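Local structure of uncharacterized protein ATU1752 (Agrobacterium tumefaciens, 3FHM) at residues L115-H126 with I139-R148; V63-F74 with V95-V103. The protein binds adenine nucleotides, AMP and NADH, through a pair of CBS domains, and probably serves as a nucleotide-sensing module whose cellular role is unknown. One frame throughout, in Å; residues are numbered along the deposited sequence.

How the contacts relate
A CBS pair illustrates how nucleotide sites arise where sequence-distant segments converge. From the N terminus, contact 2 comes first: strand 70-75, the return arm of the 60-64/70-75 hairpin, pairs with the loop before helix 112-122, closing a loop that contains helix 76-86 and joining the first CBS repeat to the start of the second. Contact 1 follows in series; it closes the loop formed by the hairpin of strands 126-131 and 134-140, bringing helix 112-122 against helix 141-147. The centres of the two contacts lie about 20 Å apart on opposite sides of the chain's centre, yet both touch AMP, and H126 of contact 1 packs on I73 of contact 2.

Contact 1: L115-H126 with I139-R148; sequences LMEIMTGGRFRH and ISIGDVVKAR. With AMP (adenosine monophosphate), chain E; NAI (1,4-dihydronicotinamide adenine dinucleotide), chain F.
Two nucleotide pockets of the CBS pair meet at H126, whose imidazole bridges them edge-on: ND1 donates to AMP O1P at 3.2 Å, and NE2 to the NADH phosphate oxygen O2A at 2.8 Å. Bonded at both nitrogens, the ring is fixed in rotation. Its CD2 lies obliquely against S140 CB, and H126 and S140 form an antiparallel non-hydrogen-bonded pair. I141 N gives the backbone bond that crosses the contact, reaching R125 O at 2.9 Å. From R125, NE meets AMP O3P at 2.9 Å, while NH1 forms a salt bridge with E76 of the second subunit and NH2 with O1N of another NADH. This is the alpha-beta-beta-alpha part of the CBS fold, with helices 112-122 and 141-147 at either end of the hairpin in sequence and roughly antiparallel (137°). Between them M119, extended beyond CG (chi2 -173°), lays SD beside I141 CB at 3.7 Å. V144 divides its methyls, CG1 touching M116 CG at 3.7 Å and CG2 facing M119 CE; the L115 and I139 side chains cross at about a right angle, CD2 touching CG2. S140 and D143 form a capping box: S140 N donates to D143 OD2, on its anti side, at 2.9 Å, and D143 N donates weakly to S140 OG. Both also hold NADH, S140 OG through O2N and D143 through ribose hydroxyls O2B and O3B.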
loop_
_atom_site.group_PDB
_atom_site.type_symbol
_atom_site.label_atom_id
_atom_site.label_comp_id
_atom_site.label_asym_id
_atom_site.label_seq_id
_atom_site.Cartn_x
_atom_site.Cartn_y
_atom_site.Cartn_z
ATOM N N LEU A 115 0.364 2.505 -16.889
ATOM C CA LEU A 115 0.567 2.707 -15.473
ATOM C C LEU A 115 0.572 1.340 -14.730
ATOM O O LEU A 115 1.537 1.045 -13.985
ATOM C CB LEU A 115 -0.482 3.696 -14.938
ATOM C CG LEU A 115 -0.103 4.994 -14.188
ATOM C CD1 LEU A 115 1.133 5.643 -14.722
ATOM C CD2 LEU A 115 -1.221 5.967 -14.254
ATOM N N MET A 116 -0.465 0.514 -14.969
ATOM C CA MET A 116 -0.569 -0.812 -14.354
ATOM C C MET A 116 0.649 -1.693 -14.617
ATOM O O MET A 116 1.048 -2.480 -13.762
ATOM C CB MET A 116 -1.794 -1.541 -14.871
ATOM C CG MET A 116 -3.107 -1.097 -14.315
ATOM S SD MET A 116 -4.434 -1.951 -15.218
ATOM C CE MET A 116 -5.827 -1.746 -14.067
ATOM N N GLU A 117 1.235 -1.576 -15.793
ATOM C CA GLU A 117 2.339 -2.409 -16.156
ATOM C C GLU A 117 3.578 -1.915 -15.435
ATOM O O GLU A 117 4.353 -2.718 -14.909
ATOM C CB GLU A 117 2.476 -2.273 -17.642
ATOM C CG GLU A 117 3.376 -3.170 -18.400
ATOM C CD GLU A 117 3.485 -2.586 -19.824
ATOM O OE1 GLU A 117 2.583 -1.783 -20.211
ATOM O OE2 GLU A 117 4.482 -2.875 -20.546
ATOM N N ILE A 118 3.757 -0.596 -15.373
ATOM C CA ILE A 118 4.845 -0.015 -14.557
ATOM C C ILE A 118 4.765 -0.450 -13.075
ATOM O O ILE A 118 5.794 -0.838 -12.483
ATOM C CB ILE A 118 4.881 1.550 -14.650
ATOM C CG1 ILE A 118 5.625 2.013 -15.916
ATOM C CG2 ILE A 118 5.361 2.227 -13.279
ATOM C CD1 ILE A 118 4.832 3.062 -16.677
ATOM N N MET A 119 3.558 -0.373 -12.495
ATOM C CA MET A 119 3.331 -0.710 -11.074
ATOM C C MET A 119 3.569 -2.202 -10.825
ATOM O O MET A 119 4.292 -2.572 -9.878
ATOM C CB MET A 119 1.944 -0.281 -10.571
ATOM C CG MET A 119 1.621 1.252 -10.616
ATOM S SD MET A 119 0.040 1.738 -9.831
ATOM C CE MET A 119 -0.037 3.478 -10.129
ATOM N N THR A 120 3.026 -3.046 -11.706
ATOM C CA THR A 120 3.280 -4.457 -11.582
ATOM C C THR A 120 4.783 -4.782 -11.722
ATOM O O THR A 120 5.334 -5.389 -10.828
ATOM C CB THR A 120 2.446 -5.278 -12.571
ATOM O OG1 THR A 120 1.091 -4.843 -12.485
ATOM C CG2 THR A 120 2.513 -6.760 -12.221
ATOM N N GLY A 121 5.421 -4.383 -12.829
ATOM C CA GLY A 121 6.804 -4.770 -13.120
ATOM C C GLY A 121 7.837 -4.243 -12.146
ATOM O O GLY A 121 8.670 -5.015 -11.648
ATOM N N GLY A 122 7.764 -2.941 -11.852
ATOM C CA GLY A 122 8.639 -2.315 -10.852
ATOM C C GLY A 122 8.361 -2.685 -9.390
ATOM O O GLY A 122 9.244 -2.501 -8.536
ATOM N N ARG A 123 7.137 -3.183 -9.102
ATOM C CA ARG A 123 6.664 -3.579 -7.733
ATOM C C ARG A 123 6.606 -2.384 -6.769
ATOM O O ARG A 123 7.058 -2.426 -5.615
ATOM C CB ARG A 123 7.401 -4.816 -7.145
ATOM C CG ARG A 123 8.190 -5.639 -8.140
ATOM C CD ARG A 123 8.534 -6.993 -7.558
ATOM N NE ARG A 123 7.407 -7.915 -7.739
ATOM C CZ ARG A 123 6.737 -8.552 -6.769
ATOM N NH1 ARG A 123 7.077 -8.411 -5.501
ATOM N NH2 ARG A 123 5.729 -9.371 -7.070
ATOM N N PHE A 124 6.026 -1.305 -7.249
ATOM C CA PHE A 124 5.637 -0.213 -6.361
ATOM C C PHE A 124 4.264 0.284 -6.825
ATOM O O PHE A 124 3.838 -0.107 -7.930
ATOM C CB PHE A 124 6.685 0.902 -6.394
ATOM C CG PHE A 124 7.101 1.299 -7.762
ATOM C CD1 PHE A 124 8.275 0.831 -8.290
ATOM C CD2 PHE A 124 6.294 2.129 -8.553
ATOM C CE1 PHE A 124 8.692 1.168 -9.597
ATOM C CE2 PHE A 124 6.717 2.471 -9.866
ATOM C CZ PHE A 124 7.945 1.975 -10.364
ATOM N N ARG A 125 3.646 1.175 -6.026
ATOM C CA ARG A 125 2.226 1.526 -6.086
ATOM C C ARG A 125 1.937 3.025 -6.253
ATOM O O ARG A 125 0.736 3.494 -6.161
ATOM C CB ARG A 125 1.602 1.105 -4.742
ATOM C CG ARG A 125 1.297 -0.368 -4.608
ATOM C CD ARG A 125 0.563 -0.791 -3.320
ATOM N NE ARG A 125 1.411 -0.707 -2.129
ATOM C CZ ARG A 125 1.234 -1.371 -0.994
ATOM N NH1 ARG A 125 2.033 -1.182 0.012
ATOM N NH2 ARG A 125 0.284 -2.232 -0.848
ATOM N N HIS A 126 3.019 3.799 -6.416
ATOM C CA HIS A 126 2.926 5.252 -6.464
ATOM C C HIS A 126 3.745 5.700 -7.656
ATOM O O HIS A 126 4.916 5.225 -7.884
ATOM C CB HIS A 126 3.376 5.873 -5.149
ATOM C CG HIS A 126 2.388 5.707 -4.020
ATOM N ND1 HIS A 126 2.586 4.810 -2.975
ATOM C CD2 HIS A 126 1.172 6.307 -3.790
ATOM C CE1 HIS A 126 1.562 4.909 -2.134
ATOM N NE2 HIS A 126 0.683 5.797 -2.607
ATOM N N ILE A 139 -0.171 9.823 -8.870
ATOM C CA ILE A 139 -1.158 8.744 -9.133
ATOM C C ILE A 139 -0.819 7.494 -8.296
ATOM O O ILE A 139 0.369 7.038 -8.273
ATOM C CB ILE A 139 -1.198 8.300 -10.652
ATOM C CG1 ILE A 139 -1.727 9.403 -11.626
ATOM C CG2 ILE A 139 -1.909 6.915 -10.798
ATOM C CD1 ILE A 139 -3.234 10.069 -11.364
ATOM N N SER A 140 -1.838 6.939 -7.633
ATOM C CA SER A 140 -1.671 5.732 -6.859
ATOM C C SER A 140 -2.500 4.543 -7.414
ATOM O O SER A 140 -3.558 4.737 -8.086
ATOM C CB SER A 140 -2.182 6.012 -5.495
ATOM O OG SER A 140 -3.456 5.441 -5.469
ATOM N N ILE A 141 -2.025 3.315 -7.119
ATOM C CA ILE A 141 -2.758 2.096 -7.515
ATOM C C ILE A 141 -4.299 2.149 -7.221
ATOM O O ILE A 141 -5.060 1.573 -7.945
ATOM C CB ILE A 141 -2.112 0.836 -6.906
ATOM C CG1 ILE A 141 -2.544 -0.420 -7.691
ATOM C CG2 ILE A 141 -2.456 0.667 -5.402
ATOM C CD1 ILE A 141 -1.781 -1.698 -7.277
ATOM N N GLY A 142 -4.731 2.840 -6.183
ATOM C CA GLY A 142 -6.142 2.864 -5.793
ATOM C C GLY A 142 -6.907 3.810 -6.704
ATOM O O GLY A 142 -8.082 3.596 -6.973
ATOM N N ASP A 143 -6.238 4.856 -7.212
ATOM C CA ASP A 143 -6.780 5.743 -8.272
ATOM C C ASP A 143 -7.069 4.940 -9.591
ATOM O O ASP A 143 -8.211 4.908 -10.105
ATOM C CB ASP A 143 -5.792 6.910 -8.524
ATOM C CG ASP A 143 -5.548 7.820 -7.248
ATOM O OD1 ASP A 143 -6.476 8.235 -6.493
ATOM O OD2 ASP A 143 -4.377 8.178 -7.010
ATOM N N VAL A 144 -6.012 4.305 -10.097
ATOM C CA VAL A 144 -6.045 3.415 -11.223
ATOM C C VAL A 144 -7.237 2.451 -11.088
ATOM O O VAL A 144 -8.061 2.358 -12.014
ATOM C CB VAL A 144 -4.673 2.621 -11.305
ATOM C CG1 VAL A 144 -4.805 1.376 -12.145
ATOM C CG2 VAL A 144 -3.537 3.519 -11.808
ATOM N N VAL A 145 -7.337 1.751 -9.948
ATOM C CA VAL A 145 -8.405 0.766 -9.762
ATOM C C VAL A 145 -9.831 1.386 -9.778
ATOM O O VAL A 145 -10.704 0.934 -10.514
ATOM C CB VAL A 145 -8.234 -0.088 -8.484
ATOM C CG1 VAL A 145 -9.579 -0.917 -8.225
ATOM C CG2 VAL A 145 -6.969 -0.998 -8.541
ATOM N N LYS A 146 -10.061 2.414 -8.962
ATOM C CA LYS A 146 -11.318 3.126 -8.981
ATOM C C LYS A 146 -11.717 3.564 -10.407
ATOM O O LYS A 146 -12.889 3.420 -10.787
ATOM C CB LYS A 146 -11.253 4.303 -8.050
ATOM C CG LYS A 146 -12.340 5.328 -8.282
ATOM C CD LYS A 146 -12.545 6.197 -7.019
ATOM C CE LYS A 146 -13.943 6.846 -6.906
ATOM N NZ LYS A 146 -14.126 7.618 -5.628
ATOM N N ALA A 147 -10.749 4.057 -11.186
ATOM C CA ALA A 147 -10.991 4.462 -12.566
ATOM C C ALA A 147 -11.537 3.318 -13.458
ATOM O O ALA A 147 -12.380 3.523 -14.356
ATOM C CB ALA A 147 -9.746 5.044 -13.177
ATOM N N ARG A 148 -11.036 2.117 -13.234
ATOM C CA ARG A 148 -11.448 1.003 -14.047
ATOM C C ARG A 148 -12.805 0.486 -13.535
ATOM O O ARG A 148 -13.333 -0.472 -14.075
ATOM C CB ARG A 148 -10.367 -0.089 -14.060
ATOM C CG ARG A 148 -9.045 0.243 -14.799
ATOM C CD ARG A 148 -9.144 -0.046 -16.330
ATOM N NE ARG A 148 -8.614 -1.361 -16.766
ATOM C CZ ARG A 148 -9.158 -2.576 -16.537
ATOM N NH1 ARG A 148 -8.577 -3.661 -17.002
ATOM N NH2 ARG A 148 -10.267 -2.749 -15.845
HETATM P P AMP E . 4.766 1.322 -2.470
HETATM O O1P AMP E . 4.854 2.558 -3.281
HETATM O O2P AMP E . 4.547 1.494 -1.011
HETATM O O3P AMP E . 3.950 0.248 -3.181
HETATM O "O5'" AMP E . 6.353 1.068 -2.539
HETATM C "C5'" AMP E . 7.120 -0.085 -2.124
HETATM C "C4'" AMP E . 8.568 0.255 -2.517
HETATM O "O4'" AMP E . 8.588 0.831 -3.812
HETATM C "C3'" AMP E . 9.160 1.344 -1.629
HETATM O "O3'" AMP E . 10.565 1.236 -1.429
HETATM C "C2'" AMP E . 9.021 2.578 -2.423
HETATM O "O2'" AMP E . 10.083 3.425 -2.084
HETATM C "C1'" AMP E . 9.203 2.097 -3.800
HETATM N N9 AMP E . 8.595 3.109 -4.684
HETATM C C8 AMP E . 7.438 3.816 -4.570
HETATM N N7 AMP E . 7.230 4.729 -5.580
HETATM C C5 AMP E . 8.274 4.568 -6.364
HETATM C C6 AMP E . 8.692 5.189 -7.611
HETATM N N6 AMP E . 7.939 6.145 -8.194
HETATM N N1 AMP E . 9.857 4.758 -8.129
HETATM C C2 AMP E . 10.642 3.803 -7.540
HETATM N N3 AMP E . 10.348 3.187 -6.399
HETATM C C4 AMP E . 9.174 3.533 -5.791
HETATM P PA NAI F . -2.760 5.808 -0.617
HETATM O O1A NAI F . -3.571 5.500 0.578
HETATM O O2A NAI F . -1.272 6.110 -0.580
HETATM O O5B NAI F . -3.365 7.080 -1.339
HETATM C C5B NAI F . -4.712 7.542 -1.059
HETATM C C4B NAI F . -4.992 8.745 -1.918
HETATM O O4B NAI F . -4.078 9.797 -1.636
HETATM C C3B NAI F . -4.717 8.343 -3.330
HETATM O O3B NAI F . -5.794 8.963 -4.062
HETATM C C2B NAI F . -3.433 8.998 -3.705
HETATM O O2B NAI F . -3.705 9.645 -4.903
HETATM C C1B NAI F . -3.313 10.137 -2.759
HETATM N N9A NAI F . -1.912 10.414 -2.384
HETATM C C8A NAI F . -0.972 9.510 -2.054
HETATM N N7A NAI F . 0.197 10.144 -1.794
HETATM C C5A NAI F . 0.004 11.453 -1.929
HETATM C C6A NAI F . 0.820 12.664 -1.770
HETATM N N6A NAI F . 2.118 12.558 -1.398
HETATM N N1A NAI F . 0.257 13.876 -2.004
HETATM C C2A NAI F . -1.029 13.964 -2.373
HETATM N N3A NAI F . -1.813 12.885 -2.500
HETATM C C4A NAI F . -1.370 11.628 -2.310
HETATM O O3 NAI F . -2.875 4.807 -1.867
HETATM P PN NAI F . -3.740 3.457 -2.170
HETATM O O1N NAI F . -3.096 2.115 -1.971
HETATM O O2N NAI F . -4.087 3.778 -3.580
HETATM O O5D NAI F . -5.015 3.542 -1.188
HETATM C C5D NAI F . -5.203 2.883 0.072
HETATM C C4D NAI F . -6.623 2.332 0.065
HETATM O O4D NAI F . -7.549 3.403 -0.225
HETATM C C3D NAI F . -6.785 1.270 -1.066
HETATM O O3D NAI F . -7.542 0.134 -0.629
HETATM C C2D NAI F . -7.597 1.923 -2.179
HETATM O O2D NAI F . -8.398 0.986 -2.931
HETATM C C1D NAI F . -8.351 3.000 -1.370
HETATM N N1N NAI F . -8.555 4.162 -2.175
HETATM C C2N NAI F . -9.826 4.599 -2.273
HETATM C C3N NAI F . -10.131 5.728 -3.064
HETATM C C7N NAI F . -11.573 6.198 -3.099
HETATM O O7N NAI F . -11.888 7.214 -3.745
HETATM N N7N NAI F . -12.459 5.512 -2.363
HETATM C C4N NAI F . -9.099 6.402 -3.758
HETATM C C5N NAI F . -7.779 5.904 -3.658
HETATM C C6N NAI F . -7.509 4.759 -2.838
#

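Contact 2: V63-F74 with V95-V103; sequences VTDADGVVLGIF and VSVAMTKNV. With AMP (adenosine monophosphate), chain E; SO4 (sulfate ion), chain G.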
loop_
_atom_site.group_PDB
_atom_site.type_symbol
_atom_site.label_atom_id
_atom_site.label_comp_id
_atom_site.label_asym_id
_atom_site.label_seq_id
_atom_site.Cartn_x
_atom_site.Cartn_y
_atom_site.Cartn_z
ATOM N N VAL A 63 9.996 13.349 -1.073
ATOM C CA VAL A 63 11.085 14.093 -0.440
ATOM C C VAL A 63 11.671 15.165 -1.363
ATOM O O VAL A 63 12.349 14.846 -2.355
ATOM C CB VAL A 63 12.297 13.202 0.046
ATOM C CG1 VAL A 63 13.120 13.933 1.090
ATOM C CG2 VAL A 63 11.826 11.905 0.605
ATOM N N THR A 64 11.459 16.431 -0.992
ATOM C CA THR A 64 11.927 17.605 -1.729
ATOM C C THR A 64 12.929 18.445 -0.895
ATOM O O THR A 64 12.814 18.496 0.329
ATOM C CB THR A 64 10.726 18.565 -2.112
ATOM O OG1 THR A 64 10.272 19.286 -0.962
ATOM C CG2 THR A 64 9.571 17.829 -2.705
ATOM N N ASP A 65 13.881 19.127 -1.554
ATOM C CA ASP A 65 14.808 20.056 -0.864
ATOM C C ASP A 65 14.309 21.500 -0.798
ATOM O O ASP A 65 13.231 21.822 -1.290
ATOM C CB ASP A 65 16.191 20.035 -1.503
ATOM C CG ASP A 65 16.220 20.704 -2.858
ATOM O OD1 ASP A 65 15.199 21.289 -3.301
ATOM O OD2 ASP A 65 17.295 20.641 -3.489
ATOM N N ALA A 66 15.116 22.363 -0.194
ATOM C CA ALA A 66 14.832 23.783 -0.071
ATOM C C ALA A 66 14.410 24.429 -1.382
ATOM O O ALA A 66 13.656 25.399 -1.362
ATOM C CB ALA A 66 16.057 24.489 0.456
ATOM N N ASP A 67 14.892 23.892 -2.507
ATOM C CA ASP A 67 14.793 24.547 -3.814
ATOM C C ASP A 67 13.701 23.966 -4.709
ATOM O O ASP A 67 13.398 24.531 -5.786
ATOM C CB ASP A 67 16.159 24.535 -4.512
ATOM C CG ASP A 67 17.187 25.418 -3.806
ATOM O OD1 ASP A 67 18.022 24.896 -3.033
ATOM O OD2 ASP A 67 17.156 26.644 -4.015
ATOM N N GLY A 68 13.115 22.855 -4.259
ATOM C CA GLY A 68 12.026 22.221 -4.967
ATOM C C GLY A 68 12.374 20.933 -5.690
ATOM O O GLY A 68 11.487 20.318 -6.278
ATOM N N VAL A 69 13.643 20.518 -5.634
ATOM C CA VAL A 69 14.139 19.324 -6.347
ATOM C C VAL A 69 13.594 18.047 -5.712
ATOM O O VAL A 69 13.616 17.950 -4.491
ATOM C CB VAL A 69 15.711 19.237 -6.331
ATOM C CG1 VAL A 69 16.234 18.470 -7.551
ATOM C CG2 VAL A 69 16.352 20.602 -6.336
ATOM N N VAL A 70 13.116 17.083 -6.502
ATOM C CA VAL A 70 12.702 15.818 -5.938
ATOM C C VAL A 70 13.912 14.963 -5.634
ATOM O O VAL A 70 14.726 14.678 -6.505
ATOM C CB VAL A 70 11.695 15.083 -6.799
ATOM C CG1 VAL A 70 11.467 13.679 -6.273
ATOM C CG2 VAL A 70 10.378 15.857 -6.806
ATOM N N LEU A 71 14.026 14.580 -4.365
ATOM C CA LEU A 71 15.174 13.827 -3.878
ATOM C C LEU A 71 14.906 12.353 -3.835
ATOM O O LEU A 71 15.841 11.557 -3.967
ATOM C CB LEU A 71 15.554 14.276 -2.466
ATOM C CG LEU A 71 16.126 15.695 -2.277
ATOM C CD1 LEU A 71 16.215 16.009 -0.792
ATOM C CD2 LEU A 71 17.486 15.966 -3.018
ATOM N N GLY A 72 13.632 11.995 -3.607
ATOM C CA GLY A 72 13.214 10.612 -3.447
ATOM C C GLY A 72 11.797 10.468 -2.911
ATOM O O GLY A 72 10.983 11.442 -2.820
ATOM N N ILE A 73 11.464 9.242 -2.535
ATOM C CA ILE A 73 10.081 8.946 -2.198
ATOM C C ILE A 73 10.121 7.924 -1.032
ATOM O O ILE A 73 10.939 6.989 -1.009
ATOM C CB ILE A 73 9.282 8.541 -3.491
ATOM C CG1 ILE A 73 7.813 8.447 -3.232
ATOM C CG2 ILE A 73 9.716 7.186 -4.060
ATOM C CD1 ILE A 73 7.186 7.678 -4.363
ATOM N N PHE A 74 9.287 8.163 -0.023
ATOM C CA PHE A 74 9.228 7.314 1.172
ATOM C C PHE A 74 7.788 6.812 1.323
ATOM O O PHE A 74 6.849 7.627 1.293
ATOM C CB PHE A 74 9.657 8.137 2.410
ATOM C CG PHE A 74 9.458 7.430 3.753
ATOM C CD1 PHE A 74 10.453 6.585 4.270
ATOM C CD2 PHE A 74 8.278 7.655 4.507
ATOM C CE1 PHE A 74 10.301 5.936 5.497
ATOM C CE2 PHE A 74 8.068 7.003 5.778
ATOM C CZ PHE A 74 9.100 6.132 6.270
ATOM N N VAL A 95 14.848 10.588 7.212
ATOM C CA VAL A 95 14.112 9.999 6.092
ATOM C C VAL A 95 14.968 9.663 4.826
ATOM O O VAL A 95 14.605 8.747 4.056
ATOM C CB VAL A 95 12.862 10.812 5.749
ATOM C CG1 VAL A 95 13.197 12.017 4.849
ATOM C CG2 VAL A 95 11.833 9.877 5.092
ATOM N N SER A 96 16.099 10.361 4.663
ATOM C CA SER A 96 17.016 10.205 3.504
ATOM C C SER A 96 17.700 8.833 3.407
ATOM O O SER A 96 18.058 8.398 2.305
ATOM C CB SER A 96 18.082 11.312 3.527
ATOM O OG SER A 96 17.464 12.585 3.685
ATOM N N VAL A 97 17.864 8.152 4.544
ATOM C CA VAL A 97 18.596 6.884 4.528
ATOM C C VAL A 97 17.695 5.710 4.181
ATOM O O VAL A 97 18.200 4.606 3.906
ATOM C CB VAL A 97 19.393 6.552 5.843
ATOM C CG1 VAL A 97 20.328 7.714 6.239
ATOM C CG2 VAL A 97 18.454 6.170 6.940
ATOM N N ALA A 98 16.384 5.928 4.187
ATOM C CA ALA A 98 15.481 4.825 3.911
ATOM C C ALA A 98 14.729 4.977 2.581
ATOM O O ALA A 98 14.164 3.993 2.069
ATOM C CB ALA A 98 14.505 4.647 5.059
ATOM N N MET A 99 14.720 6.205 2.044
ATOM C CA MET A 99 13.910 6.609 0.906
ATOM C C MET A 99 14.509 6.017 -0.335
ATOM O O MET A 99 15.658 5.714 -0.351
ATOM C CB MET A 99 13.926 8.133 0.782
ATOM C CG MET A 99 15.272 8.731 0.328
ATOM S SD MET A 99 15.138 10.520 0.104
ATOM C CE MET A 99 16.753 10.956 -0.605
ATOM N N THR A 100 13.697 5.869 -1.371
ATOM C CA THR A 100 14.131 5.422 -2.691
ATOM C C THR A 100 14.487 6.650 -3.529
ATOM O O THR A 100 13.602 7.511 -3.758
ATOM C CB THR A 100 13.028 4.527 -3.313
ATOM O OG1 THR A 100 13.244 3.204 -2.820
ATOM C CG2 THR A 100 13.060 4.465 -4.842
ATOM N N LYS A 101 15.771 6.745 -3.926
ATOM C CA LYS A 101 16.317 7.914 -4.668
ATOM C C LYS A 101 15.973 7.957 -6.163
ATOM O O LYS A 101 15.677 9.026 -6.703
ATOM C CB LYS A 101 17.835 8.034 -4.483
ATOM C CG LYS A 101 18.199 8.928 -3.343
ATOM C CD LYS A 101 19.673 9.006 -3.226
ATOM C CE LYS A 101 20.135 8.528 -1.877
ATOM N NZ LYS A 101 19.517 7.180 -1.630
ATOM N N ASN A 102 16.030 6.805 -6.827
ATOM C CA ASN A 102 15.616 6.700 -8.234
ATOM C C ASN A 102 14.133 6.578 -8.444
ATOM O O ASN A 102 13.592 5.473 -8.470
ATOM C CB ASN A 102 16.255 5.521 -8.912
ATOM C CG ASN A 102 17.303 5.937 -9.857
ATOM O OD1 ASN A 102 17.123 5.827 -11.085
ATOM N ND2 ASN A 102 18.419 6.466 -9.312
ATOM N N VAL A 103 13.506 7.722 -8.645
ATOM C CA VAL A 103 12.079 7.856 -8.724
ATOM C C VAL A 103 11.554 7.716 -10.156
ATOM O O VAL A 103 11.874 8.579 -10.969
ATOM C CB VAL A 103 11.735 9.275 -8.242
ATOM C CG1 VAL A 103 10.236 9.551 -8.232
ATOM C CG2 VAL A 103 12.296 9.499 -6.869
HETATM P P AMP E . 4.766 1.322 -2.470
HETATM O O1P AMP E . 4.854 2.558 -3.281
HETATM O O2P AMP E . 4.547 1.494 -1.011
HETATM O O3P AMP E . 3.950 0.248 -3.181
HETATM O "O5'" AMP E . 6.353 1.068 -2.539
HETATM C "C5'" AMP E . 7.120 -0.085 -2.124
HETATM C "C4'" AMP E . 8.568 0.255 -2.517
HETATM O "O4'" AMP E . 8.588 0.831 -3.812
HETATM C "C3'" AMP E . 9.160 1.344 -1.629
HETATM O "O3'" AMP E . 10.565 1.236 -1.429
HETATM C "C2'" AMP E . 9.021 2.578 -2.423
HETATM O "O2'" AMP E . 10.083 3.425 -2.084
HETATM C "C1'" AMP E . 9.203 2.097 -3.800
HETATM N N9 AMP E . 8.595 3.109 -4.684
HETATM C C8 AMP E . 7.438 3.816 -4.570
HETATM N N7 AMP E . 7.230 4.729 -5.580
HETATM C C5 AMP E . 8.274 4.568 -6.364
HETATM C C6 AMP E . 8.692 5.189 -7.611
HETATM N N6 AMP E . 7.939 6.145 -8.194
HETATM N N1 AMP E . 9.857 4.758 -8.129
HETATM C C2 AMP E . 10.642 3.803 -7.540
HETATM N N3 AMP E . 10.348 3.187 -6.399
HETATM C C4 AMP E . 9.174 3.533 -5.791
HETATM S S SO4 G . 17.794 3.979 -4.767
HETATM O O1 SO4 G . 19.048 3.329 -5.139
HETATM O O2 SO4 G . 16.888 3.023 -4.122
HETATM O O3 SO4 G . 18.058 5.058 -3.822
HETATM O O4 SO4 G . 17.196 4.545 -5.977
#
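One wall of the AMP pocket forms where strand 70-75, an edge strand of the first CBS repeat's sheet within this chain, takes on loop 95-103 as a short extra partner. I73 and T100 form a single antiparallel hydrogen-bonded bridge: I73 N to T100 O and T100 N to I73 O, both 3.0 Å, the second straighter (165° against 140°). G72 CA packs against V103 CG2 at 3.7 Å, and L71 and G72 both face V63 in a classic beta bulge. In M99, chi1 of 70° sets CG between the backbone N and the carbonyl carbon, and the straight chain beyond carries SD to 3.6 Å from V63 CG2. V95 CG2 sits over one face of the F74 ring, a CH-pi contact 4.0 Å from the centroid. K101 N donates to sulfate O3 (2.8 Å) and N102 N to O4 (2.7 Å), the ion probably coming from the crystallisation liquor. I73 CD1 approaches AMP N7, and T100 contributes CG2 near N3 and a weak bond from OG1 to O2'. These two residues thus give the base an apolar lining and the ribose a weak polar contact, shaping the pocket more than bonding to the nucleotide.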